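Local coordinates for alpha-L-rhamnosidase (Klebsiella oxytoca, PDB 4XHC), which probably hydrolyses terminal alpha-L-rhamnose residues from glycosides as a family GH78 glycoside hydrolase, and holds a rhamnose in its pocket, at residues L301-L306 against V357-Q362; K367-Q372 against W430-W435; R244-D249 against V284-F289; L250-L255 against L468-I473. All coordinates share one frame; numbering follows the deposited sequence.

Interaction 1 (L301-L306 against V357-Q362); sequences LFDYSL and VFIDWQ. With RAM (alpha-L-rhamnopyranose), chain C.
Asp303 reaches from the first turn of helix 302-319 to two successive backbone amides of the loop 357-362. Phe358 N donates to OD1 at 2.9 Å, nearly straight, and meets it from above the carboxylate plane. Ile359 N donates to OD2 at 3.0 Å, on the syn side but well tilted from that plane. With chi1 at 55°, CG lies between the backbone N and the carbonyl carbon, and the carboxylate is held out over the loop. Each oxygen thus takes one amide.

Tyr304, next along the helix, turns its phenol to the bound rhamnose: OH donates to O4 of the sugar at 2.6 Å, with O4 near the plane of the ring. Farther along the loop, Trp361 NE1 donates to the rhamnose O2 at 3.2 Å. Between these two bonds lies Phe358, with the C6 methyl of rhamnose over one face of its ring, 3.9 Å from CD1. The phenol OH of Tyr304 stands 3.4 Å from CD2 of Phe358, the two ring planes inclined at 71°.

Packing completes the joint. The Val357 and Asp303 side chains cross at about a right angle, with Val357 CG2 3.4 Å from Asp303 OD1, while CB of Phe302 meets CB of Val357. Leu301, at the N-cap position, lays CD2 against the peptide linking Val357 to Phe358.

Pinned by a buried carboxylate, the loop presents an apolar ring to the methyl of the 6-deoxy sugar, while Tyr304 and Trp361 donate to sugar hydroxyl oxygens, a complementarity consistent with a preference for rhamnose.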
# COMPACT_ATOMS: atom_id res chain seq x y z
N LEU A 301 33.28 -4.11 -13.57
CA LEU A 301 34.25 -3.12 -13.13
C LEU A 301 35.67 -3.70 -13.03
O LEU A 301 35.90 -4.74 -12.43
CB LEU A 301 33.81 -2.54 -11.78
CG LEU A 301 32.57 -1.63 -11.81
CD1 LEU A 301 32.00 -1.44 -10.42
CD2 LEU A 301 32.87 -0.27 -12.44
N PHE A 302 36.62 -3.00 -13.63
CA PHE A 302 38.02 -3.41 -13.65
C PHE A 302 38.53 -3.75 -12.25
O PHE A 302 39.13 -4.80 -12.05
CB PHE A 302 38.84 -2.28 -14.26
CG PHE A 302 40.31 -2.58 -14.42
CD1 PHE A 302 40.78 -3.28 -15.53
CD2 PHE A 302 41.23 -2.09 -13.51
CE1 PHE A 302 42.14 -3.51 -15.70
CE2 PHE A 302 42.58 -2.32 -13.67
CZ PHE A 302 43.04 -3.03 -14.77
N ASP A 303 38.26 -2.87 -11.29
CA ASP A 303 38.82 -3.03 -9.94
C ASP A 303 38.12 -4.12 -9.13
O ASP A 303 38.78 -4.95 -8.51
CB ASP A 303 38.88 -1.70 -9.14
CG ASP A 303 37.54 -0.96 -9.04
OD1 ASP A 303 36.65 -1.15 -9.91
OD2 ASP A 303 37.40 -0.13 -8.11
N TYR A 304 36.79 -4.14 -9.18
CA TYR A 304 36.01 -5.15 -8.47
C TYR A 304 36.31 -6.57 -8.96
O TYR A 304 36.33 -7.51 -8.17
CB TYR A 304 34.52 -4.85 -8.58
CG TYR A 304 34.02 -3.78 -7.62
CD1 TYR A 304 34.89 -2.80 -7.13
CD2 TYR A 304 32.70 -3.73 -7.23
CE1 TYR A 304 34.44 -1.83 -6.27
CE2 TYR A 304 32.25 -2.75 -6.38
CZ TYR A 304 33.13 -1.81 -5.90
OH TYR A 304 32.71 -0.83 -5.04
N SER A 305 36.54 -6.72 -10.26
CA SER A 305 36.95 -8.01 -10.81
C SER A 305 38.28 -8.46 -10.21
O SER A 305 38.39 -9.57 -9.70
CB SER A 305 37.06 -7.95 -12.34
OG SER A 305 37.90 -8.98 -12.82
N LEU A 306 39.28 -7.59 -10.25
CA LEU A 306 40.58 -7.89 -9.67
C LEU A 306 40.53 -8.16 -8.17
O LEU A 306 41.37 -8.89 -7.65
CB LEU A 306 41.56 -6.75 -9.93
CG LEU A 306 42.10 -6.68 -11.35
CD1 LEU A 306 42.61 -5.28 -11.67
CD2 LEU A 306 43.18 -7.73 -11.58
N VAL A 357 35.95 1.41 -14.21
CA VAL A 357 36.54 1.10 -12.92
C VAL A 357 35.89 2.02 -11.87
O VAL A 357 35.48 3.14 -12.19
CB VAL A 357 38.07 1.30 -12.97
CG1 VAL A 357 38.43 2.74 -13.31
CG2 VAL A 357 38.72 0.88 -11.66
N PHE A 358 35.76 1.56 -10.62
CA PHE A 358 35.05 2.36 -9.62
C PHE A 358 35.92 3.35 -8.83
O PHE A 358 35.80 4.55 -9.00
CB PHE A 358 34.25 1.50 -8.65
CG PHE A 358 33.64 2.30 -7.54
CD1 PHE A 358 32.72 3.29 -7.83
CD2 PHE A 358 34.03 2.12 -6.23
CE1 PHE A 358 32.17 4.07 -6.83
CE2 PHE A 358 33.49 2.89 -5.21
CZ PHE A 358 32.56 3.87 -5.51
N ILE A 359 36.75 2.83 -7.93
CA ILE A 359 37.67 3.64 -7.10
C ILE A 359 37.00 4.50 -6.01
O ILE A 359 37.35 4.35 -4.84
CB ILE A 359 38.58 4.55 -7.94
CG1 ILE A 359 39.24 3.76 -9.08
CG2 ILE A 359 39.62 5.22 -7.06
CD1 ILE A 359 40.13 2.61 -8.64
N ASP A 360 36.10 5.40 -6.38
CA ASP A 360 35.38 6.25 -5.41
C ASP A 360 34.16 6.87 -6.08
O ASP A 360 34.04 6.84 -7.30
CB ASP A 360 36.31 7.36 -4.88
CG ASP A 360 35.73 8.14 -3.68
OD1 ASP A 360 34.74 7.70 -3.06
OD2 ASP A 360 36.29 9.21 -3.34
N TRP A 361 33.23 7.39 -5.29
CA TRP A 361 32.10 8.17 -5.83
C TRP A 361 32.50 9.63 -6.03
O TRP A 361 32.18 10.50 -5.21
CB TRP A 361 30.87 8.06 -4.92
CG TRP A 361 30.08 6.83 -5.18
CD1 TRP A 361 29.83 5.82 -4.31
CD2 TRP A 361 29.45 6.47 -6.41
NE1 TRP A 361 29.07 4.84 -4.92
CE2 TRP A 361 28.82 5.22 -6.21
CE3 TRP A 361 29.35 7.09 -7.66
CZ2 TRP A 361 28.10 4.58 -7.23
CZ3 TRP A 361 28.65 6.45 -8.66
CH2 TRP A 361 28.03 5.21 -8.44
N GLN A 362 33.21 9.87 -7.12
CA GLN A 362 33.79 11.18 -7.41
C GLN A 362 33.76 11.39 -8.93
O GLN A 362 34.66 10.99 -9.64
CB GLN A 362 35.21 11.23 -6.86
CG GLN A 362 36.02 12.47 -7.21
CD GLN A 362 35.41 13.74 -6.69
OE1 GLN A 362 34.51 14.30 -7.30
NE2 GLN A 362 35.89 14.19 -5.54
C1 RAM C . 27.06 1.81 -5.21
C2 RAM C . 27.19 1.40 -3.76
C3 RAM C . 28.06 0.17 -3.62
C4 RAM C . 29.26 0.30 -4.54
C5 RAM C . 28.78 0.25 -5.98
C6 RAM C . 29.63 1.07 -6.92
O1 RAM C . 25.76 2.18 -5.44
O2 RAM C . 27.81 2.49 -3.09
O3 RAM C . 28.50 0.01 -2.27
O4 RAM C . 30.17 -0.76 -4.32
O5 RAM C . 27.42 0.74 -6.07

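Interaction 2 (K367-Q372 against W430-W435); sequences KQAAAQ and WASQIW
Trp435 starts from CB, which rests on the backbone of Ala370, 3.7 Å from its carbonyl O and slightly farther from its CA. One bond on, CG is 3.9 Å from the same oxygen, which lies oblique to the indole. The indole then turns across helix 368-389, and its CD1 meets CB of Ala370 at 4.1 Å. Beyond this point the indole leaves the pair of helices, and its six-membered ring packs on His471 and Arg251.

A turn earlier on helix 430-438, CB of Ala431 faces the Ala370 methyl at 4.4 Å. Ser432 lies beside Ala369, with OG 3.4 Å from the alanine CB. Its hydroxyl, anti to the carbonyl carbon (chi1 -58°), is hydrogen-bonded to Ser429 OG and also to a water at 2.6 Å. That water accepts from Ala370 N at 3.1 Å, in the first turn of helix 368-389, and so bridges the two helices.

The helices run almost parallel, their short axes 17° apart and 7.7 Å at closest approach, an arrangement consistent with neighbouring helices of one layer in the (alpha/alpha)6 barrel of this family.

The close spacing is consistent with the small residues at the interface, Ala369 and Ala370 against Ala431 and Ser432. The chemistry is mixed: methyl groups and an indole line one part of the seam, while a water shared by Ser432 and Ala370 satisfies an amide that has no earlier helical turn to bond to.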
# COMPACT_ATOMS: atom_id res chain seq x y z
N LYS A 367 40.64 8.14 -13.49
CA LYS A 367 40.87 6.88 -12.78
C LYS A 367 42.09 6.07 -13.21
O LYS A 367 42.37 5.03 -12.62
CB LYS A 367 39.60 6.05 -12.85
CG LYS A 367 38.56 6.58 -11.89
CD LYS A 367 37.15 6.26 -12.32
CE LYS A 367 36.18 6.78 -11.29
NZ LYS A 367 34.92 6.00 -11.38
N GLN A 368 42.84 6.54 -14.19
CA GLN A 368 43.93 5.76 -14.77
C GLN A 368 45.00 5.33 -13.77
O GLN A 368 45.35 4.17 -13.69
CB GLN A 368 44.59 6.53 -15.90
CG GLN A 368 45.88 5.92 -16.38
CD GLN A 368 46.44 6.66 -17.58
OE1 GLN A 368 46.78 7.85 -17.51
NE2 GLN A 368 46.57 5.94 -18.68
N ALA A 369 45.53 6.28 -13.01
CA ALA A 369 46.63 5.99 -12.07
C ALA A 369 46.18 5.06 -10.94
O ALA A 369 46.90 4.14 -10.57
CB ALA A 369 47.20 7.28 -11.49
N ALA A 370 45.00 5.31 -10.38
CA ALA A 370 44.45 4.46 -9.33
C ALA A 370 44.25 3.04 -9.83
O ALA A 370 44.56 2.10 -9.14
CB ALA A 370 43.14 5.03 -8.80
N ALA A 371 43.73 2.90 -11.05
CA ALA A 371 43.55 1.60 -11.67
C ALA A 371 44.89 0.86 -11.88
O ALA A 371 44.98 -0.34 -11.67
CB ALA A 371 42.83 1.74 -13.00
N GLN A 372 45.92 1.59 -12.29
CA GLN A 372 47.25 1.02 -12.41
C GLN A 372 47.69 0.44 -11.06
O GLN A 372 48.25 -0.66 -11.01
CB GLN A 372 48.25 2.09 -12.87
CG GLN A 372 49.67 1.59 -13.11
CD GLN A 372 49.88 0.90 -14.45
OE1 GLN A 372 49.01 0.92 -15.31
NE2 GLN A 372 51.06 0.34 -14.64
N TRP A 430 43.78 12.46 -4.71
CA TRP A 430 44.17 11.66 -3.55
C TRP A 430 44.22 10.18 -3.92
O TRP A 430 45.11 9.45 -3.46
CB TRP A 430 43.17 11.83 -2.40
CG TRP A 430 43.37 13.05 -1.59
CD1 TRP A 430 43.06 14.32 -1.96
CD2 TRP A 430 43.87 13.12 -0.26
NE1 TRP A 430 43.36 15.18 -0.94
CE2 TRP A 430 43.86 14.47 0.11
CE3 TRP A 430 44.35 12.18 0.65
CZ2 TRP A 430 44.29 14.91 1.36
CZ3 TRP A 430 44.78 12.61 1.89
CH2 TRP A 430 44.74 13.97 2.23
N ALA A 431 43.27 9.73 -4.72
CA ALA A 431 43.14 8.32 -5.03
C ALA A 431 44.40 7.75 -5.71
O ALA A 431 44.90 6.70 -5.33
CB ALA A 431 41.92 8.10 -5.91
N SER A 432 44.92 8.47 -6.69
CA SER A 432 46.13 8.05 -7.38
C SER A 432 47.27 7.76 -6.41
O SER A 432 47.95 6.75 -6.53
CB SER A 432 46.58 9.12 -8.37
OG SER A 432 45.58 9.40 -9.33
N GLN A 433 47.46 8.65 -5.43
CA GLN A 433 48.60 8.52 -4.51
C GLN A 433 48.40 7.33 -3.59
O GLN A 433 49.31 6.55 -3.34
CB GLN A 433 48.76 9.77 -3.64
CG GLN A 433 48.54 11.09 -4.36
CD GLN A 433 49.26 11.17 -5.69
OE1 GLN A 433 50.40 10.74 -5.80
NE2 GLN A 433 48.59 11.73 -6.69
N ILE A 434 47.18 7.19 -3.08
CA ILE A 434 46.85 6.13 -2.13
C ILE A 434 47.10 4.77 -2.75
O ILE A 434 47.75 3.92 -2.15
CB ILE A 434 45.37 6.26 -1.67
CG1 ILE A 434 45.19 7.50 -0.80
CG2 ILE A 434 44.93 5.03 -0.90
CD1 ILE A 434 43.74 7.94 -0.64
N TRP A 435 46.59 4.57 -3.97
CA TRP A 435 46.65 3.26 -4.61
C TRP A 435 48.04 2.90 -5.10
O TRP A 435 48.44 1.75 -5.02
CB TRP A 435 45.62 3.13 -5.74
CG TRP A 435 44.33 2.63 -5.24
CD1 TRP A 435 43.16 3.32 -5.10
CD2 TRP A 435 44.08 1.32 -4.74
NE1 TRP A 435 42.19 2.52 -4.57
CE2 TRP A 435 42.72 1.28 -4.33
CE3 TRP A 435 44.86 0.17 -4.58
CZ2 TRP A 435 42.13 0.13 -3.79
CZ3 TRP A 435 44.27 -0.98 -4.03
CH2 TRP A 435 42.93 -0.99 -3.65
O HOH W 1 43.62 8.06 -10.44

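Interaction 3 (R244-D249 against V284-F289). With RAM (alpha-L-rhamnopyranose), chain C.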
# COMPACT_ATOMS: atom_id res chain seq x y z
N ARG A 244 22.39 -5.77 -1.41
CA ARG A 244 22.99 -6.59 -2.45
C ARG A 244 24.48 -6.80 -2.24
O ARG A 244 25.19 -5.92 -1.74
CB ARG A 244 22.76 -5.89 -3.79
CG ARG A 244 23.00 -6.78 -4.98
CD ARG A 244 22.12 -6.40 -6.16
NE ARG A 244 22.67 -5.31 -6.97
CZ ARG A 244 22.07 -4.15 -7.22
NH1 ARG A 244 20.88 -3.86 -6.70
NH2 ARG A 244 22.68 -3.26 -7.98
N LEU A 245 24.95 -7.96 -2.68
CA LEU A 245 26.37 -8.33 -2.60
C LEU A 245 27.20 -7.69 -3.71
O LEU A 245 27.00 -8.00 -4.88
CB LEU A 245 26.48 -9.85 -2.70
CG LEU A 245 27.87 -10.49 -2.69
CD1 LEU A 245 28.61 -10.20 -1.39
CD2 LEU A 245 27.75 -11.99 -2.91
N TRP A 246 28.12 -6.80 -3.35
CA TRP A 246 29.10 -6.20 -4.29
C TRP A 246 30.52 -6.61 -3.90
O TRP A 246 30.83 -6.77 -2.72
CB TRP A 246 29.04 -4.67 -4.27
CG TRP A 246 27.82 -4.03 -4.89
CD1 TRP A 246 26.58 -3.92 -4.34
CD2 TRP A 246 27.75 -3.35 -6.15
NE1 TRP A 246 25.74 -3.24 -5.18
CE2 TRP A 246 26.44 -2.87 -6.30
CE3 TRP A 246 28.68 -3.11 -7.17
CZ2 TRP A 246 26.02 -2.17 -7.43
CZ3 TRP A 246 28.25 -2.41 -8.30
CH2 TRP A 246 26.94 -1.95 -8.42
N LEU A 247 31.40 -6.74 -4.89
CA LEU A 247 32.73 -7.30 -4.62
C LEU A 247 33.65 -6.36 -3.85
O LEU A 247 34.38 -6.80 -2.97
CB LEU A 247 33.40 -7.76 -5.92
CG LEU A 247 33.84 -9.22 -5.85
CD1 LEU A 247 34.03 -9.81 -7.25
CD2 LEU A 247 35.11 -9.37 -5.02
N GLY A 248 33.63 -5.08 -4.16
CA GLY A 248 34.46 -4.11 -3.44
C GLY A 248 34.07 -4.06 -1.98
O GLY A 248 34.95 -4.01 -1.09
N ASP A 249 32.76 -4.07 -1.73
CA ASP A 249 32.22 -4.03 -0.37
C ASP A 249 32.58 -5.30 0.39
O ASP A 249 33.08 -5.25 1.52
CB ASP A 249 30.70 -3.82 -0.41
CG ASP A 249 30.30 -2.50 -1.07
OD1 ASP A 249 30.58 -2.34 -2.28
OD2 ASP A 249 29.70 -1.63 -0.40
N VAL A 284 34.17 -11.90 -13.70
CA VAL A 284 33.18 -11.85 -12.64
C VAL A 284 32.47 -10.49 -12.65
O VAL A 284 33.05 -9.48 -13.03
CB VAL A 284 33.78 -12.11 -11.24
CG1 VAL A 284 34.50 -13.45 -11.20
CG2 VAL A 284 34.72 -10.99 -10.83
N SER A 285 31.20 -10.50 -12.25
CA SER A 285 30.40 -9.29 -12.19
C SER A 285 30.77 -8.44 -10.99
O SER A 285 31.43 -8.91 -10.06
CB SER A 285 28.92 -9.65 -12.16
OG SER A 285 28.60 -10.42 -13.30
N ALA A 286 30.33 -7.19 -11.02
CA ALA A 286 30.58 -6.28 -9.92
C ALA A 286 29.70 -6.64 -8.72
O ALA A 286 30.11 -6.44 -7.57
CB ALA A 286 30.32 -4.85 -10.35
N ASN A 287 28.51 -7.16 -9.00
CA ASN A 287 27.55 -7.56 -7.96
C ASN A 287 26.65 -8.73 -8.37
O ASN A 287 26.48 -9.00 -9.57
CB ASN A 287 26.68 -6.36 -7.58
CG ASN A 287 25.86 -5.85 -8.74
OD1 ASN A 287 24.74 -6.26 -8.92
ND2 ASN A 287 26.44 -4.97 -9.53
N VAL A 288 26.06 -9.39 -7.38
CA VAL A 288 25.25 -10.58 -7.60
C VAL A 288 23.89 -10.46 -6.91
O VAL A 288 23.80 -10.04 -5.76
CB VAL A 288 25.99 -11.82 -7.08
CG1 VAL A 288 25.16 -13.08 -7.27
CG2 VAL A 288 27.30 -11.99 -7.81
N PHE A 289 22.83 -10.83 -7.63
CA PHE A 289 21.50 -10.96 -7.05
C PHE A 289 21.31 -12.40 -6.56
O PHE A 289 21.92 -13.32 -7.11
CB PHE A 289 20.43 -10.62 -8.08
CG PHE A 289 20.53 -9.22 -8.63
CD1 PHE A 289 19.84 -8.18 -8.03
CD2 PHE A 289 21.32 -8.95 -9.73
CE1 PHE A 289 19.94 -6.90 -8.53
CE2 PHE A 289 21.43 -7.66 -10.23
CZ PHE A 289 20.74 -6.63 -9.63
C1 RAM C . 27.06 1.81 -5.21
C2 RAM C . 27.19 1.40 -3.76
C3 RAM C . 28.06 0.17 -3.62
C4 RAM C . 29.26 0.30 -4.54
C5 RAM C . 28.78 0.25 -5.98
C6 RAM C . 29.63 1.07 -6.92
O1 RAM C . 25.76 2.18 -5.44
O2 RAM C . 27.81 2.49 -3.09
O3 RAM C . 28.50 0.01 -2.27
O4 RAM C . 30.17 -0.76 -4.32
O5 RAM C . 27.42 0.74 -6.07
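Three hydrogen bonds join Arg244-Asp249 to Val284-Phe289. Two are between backbones: Val288 N donates to Leu245 O at 3.0 Å, and Leu247 N to Ala286 O at the same length. The third runs between side chains, from Arg244 NE to Asn287 OD1 at 3.0 Å, with the donor well above the amide's carbonyl plane. Asn287 can turn that oxygen to the arginine while its ND2 is held by Asp297.

The backbone bonds flank Trp246 and Asn287, an antiparallel non-hydrogen-bonded pair in a short three-stranded sheet. Trp246 also takes the N-cap position of helix 247-259, so the strand passes straight into a helix of the (alpha/alpha)6 barrel.

Contacts with pi faces come next. CB of Asn287 sits over the five-membered ring of Trp246, 3.6 Å from its centroid, and ND2 lies above the six-membered part. The opposite face of the indole receives the rhamnose, with CZ2 3.5 Å from the sugar O5. Arg244, bent at chi3 (84°), slides CD over the face of Phe289, 3.7 Å from the ring centroid; its guanidinium follows, tilted 26° to that ring.

Apolar contacts are fewer: CB of Ala286 touches Trp246 CZ3, and the Leu247 and Val284 side chains cross at about a right angle, CD1 of the leucine meeting CG2 of the valine.

Bonds to the ligand come from Asp249, whose carboxylate takes two sugar hydroxyls, O4 on OD1 at 2.6 Å and O3 on OD2 at 2.8 Å.

Interaction 4 (L250-L255 against L468-I473); sequences LRLQAL and LRHHYI
His470 offers one face of its imidazole to Leu252, whose CG sits over the middle of the ring, 4.1 Å from the centroid and only 10° off the normal: a CH-pi contact. Both methyls of the leucine spread over the same face, CD1 4.0 Å from NE2. The neighbouring ring, His471, has CD2 of His470 over the centre of one face. At its edge, close to the ring plane, stands the guanidinium of Arg251, with NH2 2.9 Å from NE2; the two planes are tilted moderately against each other.

Helices 247-259 and 466-478 belong to the (alpha/alpha)6 barrel of the catalytic domain. Their short axes stay 12.2 Å apart and cross at 55°, so this is no close helix packing: long side chains span the gap, and Leu252 and His470 reach across antiparallel to one another and overlap along their lengths. Leu255, one turn on, adds a looser touch, CD1 to CE1 of His470 at 4.4 Å.

Both histidines are anchored from outside the pair. His470 ND1 bonds to Thr533 OG1, and His471 ND1 to the carbonyl of Tyr467 in its own helix, which would restrain the rotation of each ring. Arg251 is held likewise, by a salt bridge from NH1 to Asp310 and a cation-pi contact with Phe307. The nearby carboxylate probably balances its buried charge.

With CG anti to the backbone N (chi1 -176°), the Arg251 chain extends toward helix 466-478 before bending at chi3, and its NH2 ends 5.4 Å from His470 NE2.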
# COMPACT_ATOMS: atom_id res chain seq x y z
N LEU A 250 32.33 -6.45 -0.24
CA LEU A 250 32.70 -7.76 0.30
C LEU A 250 34.14 -7.79 0.79
O LEU A 250 34.42 -8.33 1.86
CB LEU A 250 32.50 -8.84 -0.77
CG LEU A 250 32.96 -10.26 -0.43
CD1 LEU A 250 32.29 -10.76 0.84
CD2 LEU A 250 32.68 -11.21 -1.58
N ARG A 251 35.06 -7.25 -0.00
CA ARG A 251 36.48 -7.29 0.35
C ARG A 251 36.75 -6.69 1.71
O ARG A 251 37.51 -7.24 2.50
CB ARG A 251 37.33 -6.56 -0.69
CG ARG A 251 38.81 -6.67 -0.41
CD ARG A 251 39.67 -6.29 -1.60
NE ARG A 251 39.94 -4.87 -1.61
CZ ARG A 251 41.09 -4.30 -1.27
NH1 ARG A 251 42.15 -5.01 -0.90
NH2 ARG A 251 41.18 -3.00 -1.32
N LEU A 252 36.11 -5.55 1.99
CA LEU A 252 36.30 -4.86 3.26
C LEU A 252 35.52 -5.53 4.38
O LEU A 252 36.02 -5.67 5.50
CB LEU A 252 35.93 -3.39 3.13
CG LEU A 252 37.09 -2.45 2.79
CD1 LEU A 252 37.99 -3.01 1.70
CD2 LEU A 252 36.56 -1.09 2.39
N GLN A 253 34.30 -5.95 4.08
CA GLN A 253 33.48 -6.63 5.08
C GLN A 253 34.14 -7.90 5.58
O GLN A 253 34.07 -8.20 6.77
CB GLN A 253 32.09 -6.93 4.52
CG GLN A 253 31.28 -5.67 4.25
CD GLN A 253 29.82 -5.95 3.96
OE1 GLN A 253 29.17 -6.69 4.68
NE2 GLN A 253 29.29 -5.31 2.92
N ALA A 254 34.77 -8.65 4.69
CA ALA A 254 35.45 -9.89 5.08
C ALA A 254 36.57 -9.64 6.08
O ALA A 254 36.79 -10.45 6.97
CB ALA A 254 35.98 -10.63 3.85
N LEU A 255 37.28 -8.53 5.94
CA LEU A 255 38.35 -8.20 6.89
C LEU A 255 37.79 -7.98 8.29
O LEU A 255 38.36 -8.45 9.26
CB LEU A 255 39.11 -6.93 6.45
CG LEU A 255 40.08 -7.03 5.27
CD1 LEU A 255 40.70 -5.66 5.00
CD2 LEU A 255 41.16 -8.07 5.51
N LEU A 468 37.16 4.85 0.33
CA LEU A 468 38.47 5.32 -0.11
C LEU A 468 39.33 5.71 1.08
O LEU A 468 40.54 5.54 1.05
CB LEU A 468 38.35 6.49 -1.08
CG LEU A 468 39.67 6.98 -1.68
CD1 LEU A 468 40.45 5.82 -2.27
CD2 LEU A 468 39.41 8.03 -2.74
N ARG A 469 38.71 6.21 2.13
CA ARG A 469 39.45 6.59 3.32
C ARG A 469 40.08 5.39 3.98
O ARG A 469 41.17 5.49 4.54
CB ARG A 469 38.53 7.28 4.32
CG ARG A 469 38.05 8.63 3.84
CD ARG A 469 38.72 9.74 4.60
NE ARG A 469 38.23 11.05 4.18
CZ ARG A 469 38.60 12.19 4.75
NH1 ARG A 469 39.46 12.17 5.75
NH2 ARG A 469 38.11 13.35 4.33
N HIS A 470 39.41 4.25 3.93
CA HIS A 470 39.98 3.01 4.44
C HIS A 470 41.37 2.78 3.87
O HIS A 470 42.29 2.38 4.59
CB HIS A 470 39.10 1.81 4.07
CG HIS A 470 39.82 0.50 4.15
ND1 HIS A 470 39.93 -0.21 5.32
CD2 HIS A 470 40.47 -0.21 3.21
CE1 HIS A 470 40.61 -1.31 5.10
NE2 HIS A 470 40.95 -1.34 3.82
N HIS A 471 41.51 3.03 2.58
CA HIS A 471 42.77 2.79 1.90
C HIS A 471 43.83 3.80 2.28
O HIS A 471 45.01 3.47 2.37
CB HIS A 471 42.54 2.73 0.39
CG HIS A 471 41.62 1.63 -0.02
ND1 HIS A 471 40.25 1.79 -0.05
CD2 HIS A 471 41.86 0.34 -0.35
CE1 HIS A 471 39.69 0.65 -0.41
NE2 HIS A 471 40.64 -0.25 -0.59
N TYR A 472 43.41 5.04 2.52
CA TYR A 472 44.29 6.07 3.04
C TYR A 472 44.89 5.63 4.38
O TYR A 472 46.09 5.78 4.62
CB TYR A 472 43.50 7.37 3.19
CG TYR A 472 44.25 8.52 3.81
CD1 TYR A 472 45.52 8.86 3.38
CD2 TYR A 472 43.66 9.29 4.81
CE1 TYR A 472 46.20 9.93 3.95
CE2 TYR A 472 44.33 10.36 5.37
CZ TYR A 472 45.60 10.67 4.94
OH TYR A 472 46.25 11.72 5.52
N ILE A 473 44.05 5.06 5.24
CA ILE A 473 44.51 4.55 6.54
C ILE A 473 45.51 3.43 6.36
O ILE A 473 46.54 3.39 7.04
CB ILE A 473 43.33 4.05 7.42
CG1 ILE A 473 42.36 5.19 7.72
CG2 ILE A 473 43.84 3.45 8.72
CD1 ILE A 473 43.01 6.44 8.27

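Interactions 1 and 3 build neighbouring walls of the rhamnose pocket, their centres about 11 Å apart. They meet at Tyr304, whose CE2 lies 3.7 Å from Trp246 CE3, and Asp249 and Tyr304 share the sugar O4. Interaction 2 sits behind interaction 1: Lys367 NZ approaches Val357 O at 3.0 Å, tying the end of one contact to the loop of the other. Interaction 4 uses the helix that interaction 3 begins and reaches interaction 2 through Trp435, whose CZ2 is 3.5 Å from His471 CD2. Neither interaction 2 nor 4 reaches the sugar; the side chains of Trp435 and Leu252 remain about 12 and 9 Å from it.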